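4-hydroxybutyrate coenzyme A transferase (Shewanella oneidensis, PDB 2OAS) binds coenzyme A and probably transfers it between carboxylic acids such as acetate and 4-hydroxybutyrate. Local coordinates at residues A[116-121]-A[127-132]. Sequence-based numbering, arbitrary orientation.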
loop_
_atom_site.group_PDB
_atom_site.type_symbol
_atom_site.label_atom_id
_atom_site.label_comp_id
_atom_site.label_asym_id
_atom_site.label_seq_id
_atom_site.Cartn_x
_atom_site.Cartn_y
_atom_site.Cartn_z
ATOM N N ILE A 116 -25.025 -15.028 11.672
ATOM C CA ILE A 116 -25.406 -14.263 10.502
ATOM C C ILE A 116 -26.896 -13.993 10.393
ATOM O O ILE A 116 -27.701 -14.629 11.054
ATOM C CB ILE A 116 -24.930 -14.976 9.222
ATOM C CG1 ILE A 116 -25.631 -16.321 9.074
ATOM C CG2 ILE A 116 -23.449 -15.234 9.303
ATOM C CD1 ILE A 116 -25.228 -17.065 7.825
ATOM N N GLN A 117 -27.247 -13.027 9.555
ATOM C CA GLN A 117 -28.634 -12.660 9.321
ATOM C C GLN A 117 -28.924 -12.835 7.830
ATOM O O GLN A 117 -28.283 -12.184 6.996
ATOM C CB GLN A 117 -28.867 -11.207 9.697
ATOM C CG GLN A 117 -30.328 -10.826 9.645
ATOM C CD GLN A 117 -30.584 -9.422 10.103
ATOM O OE1 GLN A 117 -31.725 -9.008 10.255
ATOM N NE2 GLN A 117 -29.512 -8.673 10.333
ATOM N N VAL A 118 -29.883 -13.694 7.487
ATOM C CA VAL A 118 -30.218 -13.928 6.076
ATOM C C VAL A 118 -31.688 -13.787 5.723
ATOM O O VAL A 118 -32.563 -13.737 6.592
ATOM C CB VAL A 118 -29.803 -15.337 5.603
ATOM C CG1 VAL A 118 -28.306 -15.558 5.777
ATOM C CG2 VAL A 118 -30.595 -16.385 6.369
ATOM N N SER A 119 -31.961 -13.736 4.426
ATOM C CA SER A 119 -33.336 -13.647 3.960
ATOM C C SER A 119 -33.879 -15.058 4.041
ATOM O O SER A 119 -33.121 -16.017 4.033
ATOM C CB SER A 119 -33.392 -13.143 2.527
ATOM O OG SER A 119 -32.510 -13.885 1.717
ATOM N N PRO A 120 -35.198 -15.201 4.151
ATOM C CA PRO A 120 -35.771 -16.539 4.235
ATOM C C PRO A 120 -35.393 -17.411 3.046
ATOM O O PRO A 120 -35.167 -16.926 1.941
ATOM C CB PRO A 120 -37.268 -16.264 4.317
ATOM C CG PRO A 120 -37.416 -15.004 3.539
ATOM C CD PRO A 120 -36.260 -14.186 4.045
ATOM N N PRO A 121 -35.295 -18.718 3.269
ATOM C CA PRO A 121 -34.944 -19.641 2.191
ATOM C C PRO A 121 -36.005 -19.665 1.100
ATOM O O PRO A 121 -37.191 -19.490 1.381
ATOM C CB PRO A 121 -34.847 -20.977 2.917
ATOM C CG PRO A 121 -35.886 -20.826 4.007
ATOM C CD PRO A 121 -35.547 -19.447 4.525
ATOM N N CYS A 127 -30.702 -18.982 0.876
ATOM C CA CYS A 127 -30.841 -17.754 1.643
ATOM C C CYS A 127 -29.803 -16.756 1.156
ATOM O O CYS A 127 -28.890 -17.107 0.416
ATOM C CB CYS A 127 -30.607 -17.996 3.136
ATOM S SG CYS A 127 -31.739 -19.160 3.912
ATOM N N SER A 128 -29.935 -15.514 1.597
ATOM C CA SER A 128 -29.015 -14.486 1.176
ATOM C C SER A 128 -28.416 -13.735 2.365
ATOM O O SER A 128 -29.094 -13.477 3.360
ATOM C CB SER A 128 -29.744 -13.502 0.246
ATOM O OG SER A 128 -28.894 -12.439 -0.144
ATOM N N LEU A 129 -27.135 -13.403 2.252
ATOM C CA LEU A 129 -26.438 -12.648 3.276
ATOM C C LEU A 129 -26.918 -11.217 3.205
ATOM O O LEU A 129 -26.504 -10.377 3.997
ATOM C CB LEU A 129 -24.941 -12.688 3.027
ATOM C CG LEU A 129 -24.336 -14.074 3.187
ATOM C CD1 LEU A 129 -22.830 -14.002 3.010
ATOM C CD2 LEU A 129 -24.683 -14.618 4.553
ATOM N N GLY A 130 -27.776 -10.936 2.230
ATOM C CA GLY A 130 -28.344 -9.607 2.084
ATOM C C GLY A 130 -27.443 -8.404 1.855
ATOM O O GLY A 130 -26.556 -8.427 0.995
ATOM N N ILE A 131 -27.665 -7.352 2.645
ATOM C CA ILE A 131 -26.907 -6.115 2.480
ATOM C C ILE A 131 -25.440 -6.157 2.888
ATOM O O ILE A 131 -24.718 -5.166 2.717
ATOM C CB ILE A 131 -27.583 -4.937 3.192
ATOM C CG1 ILE A 131 -27.649 -5.199 4.697
ATOM C CG2 ILE A 131 -28.946 -4.719 2.606
ATOM C CD1 ILE A 131 -28.244 -4.052 5.485
ATOM N N SER A 132 -24.992 -7.285 3.418
ATOM C CA SER A 132 -23.594 -7.413 3.798
ATOM C C SER A 132 -22.973 -8.732 3.409
ATOM O O SER A 132 -23.219 -9.753 4.047
ATOM C CB SER A 132 -23.397 -7.231 5.300
ATOM O OG SER A 132 -23.482 -5.871 5.655
#
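Ser128 O takes one hydrogen bond, from Ser119 N, and a bent, weaker CA-H...O contact from Val118. Ser119 N donates to Ser128 O at 3.1 Å, with an N-H...O angle of 148°. The donor lies in the carbonyl plane, on a lone pair. In the bent contact, Val118 CA lies 3.0 Å from Ser128 O. Ser119 also answers with its hydroxyl. Its OG lies between its own backbone N and carbonyl carbon (chi1 50°), which turns it to Ser128 N. That N-H...OG bond, 3.0 Å from Ser128 N to Ser119 OG, is weak because it is bent. Ser128 OG turns to its own segment, where it may accept from Gly130 N in an ST turn; the crowded model leaves that bond doubtful. Its hydroxyl also hydrogen-bonds with Thr157 OG1.

The apolar part of the contact centres on Val118. Its two methyls part: CG2 rests on Cys127 CB at 3.6 Å, while CG1 meets Leu129 CD2 at 3.9 Å. The same leucine methyl touches Ile116 CD1 at 4.1 Å, and the two side chains cross at a slant. Cys127 SG lies beside the ring of Pro121, 3.7 Å from Pro121 CB. Cut back to an alanine, Val118 would lose both methyls, which is likely to leave a gap facing Cys127 and Leu129 and take from Leu129 CD2 one of its two apolar neighbours here.

The contact is buried packing away from the coenzyme A site. It joins the end of strand 113-118, inside the parallel sheet of the N-terminal domain, to the short strand 126-128. Strand 145-150 pairs with 113-118, and strand 162-164 pairs antiparallel with 126-128. Helix 136-142 packs against Ile116 and Leu129, through Thr136, Leu137 and Cys140.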